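Local coordinates for protein chinitase A (Streptomyces coelicolor, PDB 3EBV) that probably cleaves internal glycosidic bonds in chitin as a family 18 endochitinase, this chain being the catalytic barrel domain of a longer protein, at residues Val91-Ala97 against Tyr128-Ala132; Ala101-Tyr105 against Ala135-Ala140; Ala225-Ala229 against Trp275-Ala279. One frame throughout, in Å; residues are numbered along the deposited sequence.

Interaction 1 of 3, residues Val91-Ala97 against Tyr128-Ala132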
loop_
_atom_site.group_PDB
_atom_site.type_symbol
_atom_site.label_atom_id
_atom_site.label_comp_id
_atom_site.label_asym_id
_atom_site.label_seq_id
_atom_site.Cartn_x
_atom_site.Cartn_y
_atom_site.Cartn_z
ATOM N N VAL A 91 -3.847 8.717 -15.823
ATOM C CA VAL A 91 -2.616 8.457 -16.593
ATOM C C VAL A 91 -3.057 7.560 -17.757
ATOM O O VAL A 91 -3.151 6.322 -17.627
ATOM C CB VAL A 91 -1.502 7.835 -15.725
ATOM C CG1 VAL A 91 -0.240 7.554 -16.554
ATOM C CG2 VAL A 91 -1.138 8.777 -14.564
ATOM N N ASN A 92 -3.417 8.202 -18.866
ATOM C CA ASN A 92 -4.070 7.506 -19.965
ATOM C C ASN A 92 -3.610 8.035 -21.337
ATOM O O ASN A 92 -4.330 7.936 -22.324
ATOM C CB ASN A 92 -5.579 7.617 -19.818
ATOM C CG ASN A 92 -6.052 9.055 -19.748
ATOM O OD1 ASN A 92 -5.298 9.995 -20.025
ATOM N ND2 ASN A 92 -7.324 9.238 -19.355
ATOM N N SER A 93 -2.393 8.569 -21.386
ATOM C CA SER A 93 -1.818 9.061 -22.654
ATOM C C SER A 93 -0.316 9.156 -22.432
ATOM O O SER A 93 0.170 9.076 -21.299
ATOM C CB SER A 93 -2.357 10.448 -22.982
ATOM O OG SER A 93 -1.961 11.348 -21.971
ATOM N N SER A 94 0.461 9.359 -23.511
ATOM C CA SER A 94 1.861 9.575 -23.351
ATOM C C SER A 94 2.167 10.864 -22.563
ATOM O O SER A 94 3.014 10.878 -21.686
ATOM C CB SER A 94 2.525 9.631 -24.736
ATOM O OG SER A 94 3.902 9.759 -24.584
ATOM N N ALA A 95 1.461 11.927 -22.921
ATOM C CA ALA A 95 1.676 13.203 -22.239
ATOM C C ALA A 95 1.397 13.109 -20.721
ATOM O O ALA A 95 2.215 13.576 -19.910
ATOM C CB ALA A 95 0.825 14.294 -22.876
ATOM N N SER A 96 0.286 12.461 -20.355
ATOM C CA SER A 96 -0.057 12.326 -18.928
ATOM C C SER A 96 0.909 11.362 -18.220
ATOM O O SER A 96 1.280 11.563 -17.049
ATOM C CB SER A 96 -1.524 11.955 -18.727
ATOM O OG SER A 96 -1.877 10.672 -19.315
ATOM N N ALA A 97 1.365 10.311 -18.919
ATOM C CA ALA A 97 2.442 9.477 -18.366
ATOM C C ALA A 97 3.760 10.258 -18.045
ATOM O O ALA A 97 4.393 10.076 -16.988
ATOM C CB ALA A 97 2.726 8.280 -19.315
ATOM N N TYR A 128 -0.515 3.062 -20.218
ATOM C CA TYR A 128 0.114 4.370 -19.906
ATOM C C TYR A 128 0.738 4.413 -18.510
ATOM O O TYR A 128 1.760 5.056 -18.299
ATOM C CB TYR A 128 -0.811 5.566 -20.242
ATOM C CG TYR A 128 -1.076 5.499 -21.726
ATOM C CD1 TYR A 128 -0.061 5.846 -22.608
ATOM C CD2 TYR A 128 -2.249 4.960 -22.239
ATOM C CE1 TYR A 128 -0.249 5.709 -23.965
ATOM C CE2 TYR A 128 -2.444 4.809 -23.632
ATOM C CZ TYR A 128 -1.395 5.186 -24.467
ATOM O OH TYR A 128 -1.499 5.026 -25.834
HETATM N N MSE A 129 0.166 3.650 -17.571
HETATM C CA MSE A 129 0.826 3.600 -16.277
HETATM C C MSE A 129 2.175 2.850 -16.335
HETATM O O MSE A 129 3.140 3.182 -15.626
HETATM C CB MSE A 129 -0.077 2.942 -15.209
HETATM C CG MSE A 129 0.542 2.944 -13.780
HETATM SE SE MSE A 129 1.107 4.747 -13.108
HETATM C CE MSE A 129 -0.669 5.457 -12.599
ATOM N N THR A 130 2.283 1.815 -17.199
ATOM C CA THR A 130 3.572 1.132 -17.347
ATOM C C THR A 130 4.604 2.131 -17.925
ATOM O O THR A 130 5.707 2.234 -17.406
ATOM C CB THR A 130 3.450 -0.127 -18.266
ATOM O OG1 THR A 130 2.524 -1.065 -17.648
ATOM C CG2 THR A 130 4.810 -0.791 -18.458
ATOM N N GLN A 131 4.179 2.871 -18.951
ATOM C CA GLN A 131 5.092 3.862 -19.535
ATOM C C GLN A 131 5.507 4.888 -18.476
ATOM O O GLN A 131 6.700 5.210 -18.352
ATOM C CB GLN A 131 4.388 4.559 -20.665
ATOM C CG GLN A 131 5.275 5.670 -21.329
ATOM C CD GLN A 131 4.573 6.376 -22.468
ATOM O OE1 GLN A 131 3.652 5.854 -23.115
ATOM N NE2 GLN A 131 5.043 7.617 -22.747
ATOM N N ALA A 132 4.522 5.356 -17.699
ATOM C CA ALA A 132 4.794 6.369 -16.653
ATOM C C ALA A 132 5.790 5.853 -15.614
ATOM O O ALA A 132 6.733 6.544 -15.203
ATOM C CB ALA A 132 3.502 6.816 -15.988
#

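Interaction 2 of 3, residues Ala101-Tyr105 against Ala135-Ala140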
loop_
_atom_site.group_PDB
_atom_site.type_symbol
_atom_site.label_atom_id
_atom_site.label_comp_id
_atom_site.label_asym_id
_atom_site.label_seq_id
_atom_site.Cartn_x
_atom_site.Cartn_y
_atom_site.Cartn_z
ATOM N N ALA A 101 5.364 11.063 -14.304
ATOM C CA ALA A 101 6.742 10.775 -13.923
ATOM C C ALA A 101 7.489 12.040 -13.484
ATOM O O ALA A 101 8.194 12.033 -12.475
ATOM C CB ALA A 101 7.507 10.094 -15.078
ATOM N N ASN A 102 7.340 13.114 -14.270
ATOM C CA ASN A 102 8.018 14.380 -13.928
ATOM C C ASN A 102 7.582 14.935 -12.573
ATOM O O ASN A 102 8.422 15.339 -11.752
ATOM C CB ASN A 102 7.763 15.433 -15.013
ATOM C CG ASN A 102 8.600 15.195 -16.273
ATOM O OD1 ASN A 102 9.599 14.494 -16.233
ATOM N ND2 ASN A 102 8.178 15.791 -17.388
ATOM N N SER A 103 6.270 14.957 -12.351
ATOM C CA SER A 103 5.738 15.584 -11.138
ATOM C C SER A 103 5.981 14.719 -9.905
ATOM O O SER A 103 6.326 15.222 -8.851
ATOM C CB SER A 103 4.279 15.960 -11.303
ATOM O OG SER A 103 3.483 14.804 -11.530
ATOM N N VAL A 104 5.793 13.396 -10.027
ATOM C CA VAL A 104 6.116 12.542 -8.898
ATOM C C VAL A 104 7.592 12.647 -8.503
ATOM O O VAL A 104 7.929 12.727 -7.311
ATOM C CB VAL A 104 5.693 11.038 -9.162
ATOM C CG1 VAL A 104 6.237 10.111 -8.057
ATOM C CG2 VAL A 104 4.177 10.960 -9.275
ATOM N N TYR A 105 8.492 12.665 -9.496
ATOM C CA TYR A 105 9.907 12.757 -9.170
ATOM C C TYR A 105 10.235 14.130 -8.515
ATOM O O TYR A 105 11.004 14.170 -7.570
ATOM C CB TYR A 105 10.739 12.526 -10.424
ATOM C CG TYR A 105 12.200 12.456 -10.110
ATOM C CD1 TYR A 105 12.730 11.430 -9.321
ATOM C CD2 TYR A 105 13.079 13.423 -10.609
ATOM C CE1 TYR A 105 14.076 11.368 -9.050
ATOM C CE2 TYR A 105 14.423 13.363 -10.335
ATOM C CZ TYR A 105 14.920 12.349 -9.569
ATOM O OH TYR A 105 16.274 12.295 -9.300
ATOM N N ALA A 135 9.307 5.649 -16.985
ATOM C CA ALA A 135 9.891 7.025 -17.045
ATOM C C ALA A 135 10.350 7.481 -15.652
ATOM O O ALA A 135 11.441 8.040 -15.461
ATOM C CB ALA A 135 8.892 7.987 -17.633
ATOM N N LEU A 136 9.513 7.214 -14.645
ATOM C CA LEU A 136 9.835 7.576 -13.259
ATOM C C LEU A 136 11.033 6.796 -12.758
ATOM O O LEU A 136 11.948 7.352 -12.143
ATOM C CB LEU A 136 8.623 7.307 -12.353
ATOM C CG LEU A 136 8.780 7.661 -10.877
ATOM C CD1 LEU A 136 9.235 9.113 -10.607
ATOM C CD2 LEU A 136 7.452 7.360 -10.106
ATOM N N SER A 137 11.053 5.476 -12.997
ATOM C CA SER A 137 12.178 4.646 -12.606
ATOM C C SER A 137 13.522 5.124 -13.228
ATOM O O SER A 137 14.565 5.063 -12.576
ATOM C CB SER A 137 11.889 3.169 -13.012
ATOM O OG SER A 137 12.939 2.279 -12.686
ATOM N N ALA A 138 13.447 5.560 -14.490
ATOM C CA ALA A 138 14.662 6.078 -15.181
ATOM C C ALA A 138 15.220 7.290 -14.410
ATOM O O ALA A 138 16.449 7.454 -14.316
ATOM C CB ALA A 138 14.346 6.417 -16.620
ATOM N N LYS A 139 14.342 8.113 -13.841
ATOM C CA LYS A 139 14.783 9.287 -13.048
ATOM C C LYS A 139 15.311 8.930 -11.660
ATOM O O LYS A 139 16.316 9.496 -11.187
ATOM C CB LYS A 139 13.670 10.324 -12.924
ATOM C CG LYS A 139 13.109 10.808 -14.232
ATOM C CD LYS A 139 11.863 11.664 -14.007
ATOM C CE LYS A 139 11.178 11.979 -15.304
ATOM N NZ LYS A 139 12.057 12.891 -16.111
ATOM N N ALA A 140 14.604 8.024 -10.975
ATOM C CA ALA A 140 14.874 7.764 -9.578
ATOM C C ALA A 140 15.876 6.626 -9.334
ATOM O O ALA A 140 16.498 6.550 -8.256
ATOM C CB ALA A 140 13.537 7.490 -8.839
#

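Interaction 3 of 3, residues Ala225-Ala229 against Trp275-Ala279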
loop_
_atom_site.group_PDB
_atom_site.type_symbol
_atom_site.label_atom_id
_atom_site.label_comp_id
_atom_site.label_asym_id
_atom_site.label_seq_id
_atom_site.Cartn_x
_atom_site.Cartn_y
_atom_site.Cartn_z
ATOM N N ALA A 225 -7.199 -0.709 9.934
ATOM C CA ALA A 225 -6.583 -0.775 11.263
ATOM C C ALA A 225 -7.581 -1.081 12.389
ATOM O O ALA A 225 -7.190 -1.542 13.461
ATOM C CB ALA A 225 -5.855 0.538 11.585
ATOM N N SER A 226 -8.831 -0.700 12.151
ATOM C CA SER A 226 -9.909 -0.797 13.144
ATOM C C SER A 226 -11.245 -0.768 12.407
ATOM O O SER A 226 -11.286 -0.532 11.197
ATOM C CB SER A 226 -9.847 0.427 14.092
ATOM O OG SER A 226 -10.347 1.583 13.423
ATOM N N THR A 227 -12.367 -0.989 13.123
ATOM C CA THR A 227 -13.676 -0.900 12.461
ATOM C C THR A 227 -14.019 0.528 12.038
ATOM O O THR A 227 -14.917 0.739 11.188
ATOM C CB THR A 227 -14.846 -1.430 13.354
ATOM O OG1 THR A 227 -14.767 -0.767 14.611
ATOM C CG2 THR A 227 -14.712 -2.950 13.547
ATOM N N ARG A 228 -13.281 1.502 12.592
ATOM C CA ARG A 228 -13.518 2.926 12.213
ATOM C C ARG A 228 -12.864 3.281 10.873
ATOM O O ARG A 228 -13.190 4.291 10.254
ATOM C CB ARG A 228 -13.076 3.882 13.313
ATOM C CG ARG A 228 -13.848 3.706 14.609
ATOM C CD ARG A 228 -13.435 4.776 15.615
ATOM N NE ARG A 228 -13.836 4.395 16.966
ATOM C CZ ARG A 228 -15.022 4.668 17.506
ATOM N NH1 ARG A 228 -15.937 5.359 16.819
ATOM N NH2 ARG A 228 -15.292 4.264 18.745
ATOM N N ALA A 229 -11.936 2.428 10.436
ATOM C CA ALA A 229 -11.054 2.757 9.294
ATOM C C ALA A 229 -11.636 2.399 7.929
ATOM O O ALA A 229 -11.065 2.768 6.908
ATOM C CB ALA A 229 -9.673 2.087 9.480
ATOM N N TRP A 275 -5.825 5.813 12.361
ATOM C CA TRP A 275 -6.855 4.983 12.963
ATOM C C TRP A 275 -6.228 3.942 13.905
ATOM O O TRP A 275 -6.810 3.627 14.953
ATOM C CB TRP A 275 -7.707 4.299 11.898
ATOM C CG TRP A 275 -8.631 5.206 11.161
ATOM C CD1 TRP A 275 -8.666 5.417 9.819
ATOM C CD2 TRP A 275 -9.666 6.023 11.723
ATOM N NE1 TRP A 275 -9.675 6.299 9.485
ATOM C CE2 TRP A 275 -10.295 6.701 10.645
ATOM C CE3 TRP A 275 -10.150 6.221 13.035
ATOM C CZ2 TRP A 275 -11.377 7.609 10.829
ATOM C CZ3 TRP A 275 -11.215 7.148 13.224
ATOM C CH2 TRP A 275 -11.821 7.807 12.118
ATOM N N ASP A 276 -5.027 3.450 13.580
ATOM C CA ASP A 276 -4.334 2.511 14.497
ATOM C C ASP A 276 -4.133 3.191 15.881
ATOM O O ASP A 276 -4.415 2.591 16.924
ATOM C CB ASP A 276 -3.001 2.109 13.817
ATOM C CG ASP A 276 -2.138 1.080 14.583
ATOM O OD1 ASP A 276 -2.682 0.142 15.216
ATOM O OD2 ASP A 276 -0.890 1.266 14.456
ATOM N N ALA A 277 -3.715 4.454 15.846
ATOM C CA ALA A 277 -3.447 5.235 17.090
ATOM C C ALA A 277 -4.741 5.453 17.872
ATOM O O ALA A 277 -4.740 5.318 19.117
ATOM C CB ALA A 277 -2.818 6.560 16.743
ATOM N N THR A 278 -5.833 5.792 17.169
ATOM C CA THR A 278 -7.131 5.908 17.842
ATOM C C THR A 278 -7.475 4.628 18.587
ATOM O O THR A 278 -8.067 4.642 19.697
ATOM C CB THR A 278 -8.216 6.318 16.833
ATOM O OG1 THR A 278 -7.965 7.691 16.473
ATOM C CG2 THR A 278 -9.637 6.141 17.430
ATOM N N ALA A 279 -7.071 3.487 17.990
ATOM C CA ALA A 279 -7.352 2.159 18.575
ATOM C C ALA A 279 -6.169 1.634 19.403
ATOM O O ALA A 279 -6.000 0.413 19.530
ATOM C CB ALA A 279 -7.734 1.141 17.445
HETATM O O HOH W 1 -9.678 3.456 15.172
#

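Interaction 1 of 3, residues Val91-Ala97 against Tyr128-Ala132
One face of the Y128 ring is covered by the backbone of S93, while N92 C comes in obliquely near CD2. S93 CA sits 3.6 Å above the ring plane, displaced toward the rim, and S93 N lies over the same ring; the tightest approach is 3.3 Å, from Y128 CD1 to S93 C. The first torsion of Y128 (chi1 -61°) keeps CG beside its own backbone N and anti to the carbonyl carbon, which lays the ring along the turn that leads into helix 94-111. One helical turn on, Q131 reaches across in a fully extended chain, and its NE2 donates to S94 OG at 3.0 Å. That bond is fairly straight (160° at the hydrogen), the N-H of Q131 being aimed at the serine within its own amide plane. The two helices joined here, 94-111 and 126-140, are successive outer helices of the (beta/alpha)8 barrel of the glycosyl hydrolase 18 domain, and the contact sits at the start of the first, where S93 is the N-cap. S96 OG turns back over this start and accepts from N92 N at 2.9 Å, while the hydroxyls of S93 and S96 share a hydrogen bond, pinning the turn that Y128 covers. Deeper in, the small side chains let the backbones come close: A97 CB meets A132 CB at 3.7 Å and also rests on Y128 O. V91 splits its two branches between partners. CG1 faces both Y128 O and A132 CB, 3.9 Å from the latter, whereas CG2 meets CE of the selenomethionine M129, whose chain bends at both chi2 and chi3 and crosses the valine at about a right angle. F100, further along helix 94-111, touches V91, M129 and A132.

Interaction 2 of 3, residues Ala101-Tyr105 against Ala135-Ala140
A101 and L136 mark the close approach of two neighbouring outer helices of the (beta/alpha)8 barrel, 94-111 and 126-140, whose local axes pass 9.0 Å apart and cross at -40°. A101 CB presses on the backbone of the other helix, 3.5 Å from L136 N, with A135 CB beside it. L136 spreads its branches: CD2 meets V104 CG1 at 3.6 Å, and CD1 meets Y105 CB at 3.7 Å. V104 and L136 both also touch V116 on strand 115-120, the barrel strand between these helices, which carries most of the DxxDxDxE signature of family 18. Toward the surface, K139 lies across the ring of Y105. Its CB stands 3.7 Å from the ring centroid and only 7° off the normal, a CH-pi contact over the middle of the face, while A140 approaches the ring obliquely near CE1. An alanine in place of Y105 would take away that face, and the K139 chain would probably be left freer to swing away from N102. Beyond the ring the lysine bends at its last torsion (chi4 -68°), letting NZ donate a hydrogen bond to N102 OD1 at 2.9 Å, almost in line with the amide C=O.

Interaction 3 of 3, residues Ala225-Ala229 against Trp275-Ala279
What covers one face of the W275 indole is largely main chain: R228 O and A229 CA both lie over it, each offset toward the rim. The carbonyl oxygen of R228 stands 3.7 Å above the plane of the indole. A229 CA makes a CH-pi contact with the five-membered ring, 3.8 Å from its centroid and 19° off the normal. R228 CB does the same for the six-membered ring, from 4.1 Å and farther off the normal (26°). The arginine side chain, at about a right angle to that of the tryptophan, then runs outward past the rim, with CD still near CZ3, and A229 CB touches W275 CD1 at 3.5 Å.

The surface that meets the indole belongs to a type I beta turn from S226 to A229, which S226 fixes from within. Its hydroxyl, held between the backbone N and the carbonyl carbon (chi1 75°), accepts from R228 N at 3.1 Å, an ST turn. The same OG binds a water at 2.6 Å, and that water donates to W275 O, so the polar link between turn and helix is made through solvent. S226 CB packs on A279 CB at the helix end. On the inner side, A225 CB rests against the helix backbone, 3.6 Å from D276 N. The carboxylate of D276 turns elsewhere, its OD2 bonded to S284 and Y30, while A225 is tied by backbone hydrogen bonding to W271 on the adjoining strand.

The loop leaves strand 219-224 and the short helix 273-278 follows strand 267-271, its parallel neighbour. An aromatic side chain from the later beta-alpha connection packed on the preceding one thus joins adjacent units of the (beta/alpha)8 barrel, the fold of the family 18 chitinases.

Overall arrangement
From the N terminus, the chain passes strand 77-84; the first half of interaction 1 straddles the start of helix 94-111 and that of interaction 2 lies further along it. The chain then runs through strand 115-120 and returns along helix 126-140, which supplies both second halves in the same order. The two loops of about thirty residues therefore cross rather than nest, and their contacts touch, with centres about 12 Å apart along one helix pair. Interaction 3 opens only after both have closed. It spans helix 237-249 and strand 267-271, joining the segments that follow the last two barrel strands on the opposite side of the chain's centre, about 35 Å from the centre of interaction 1.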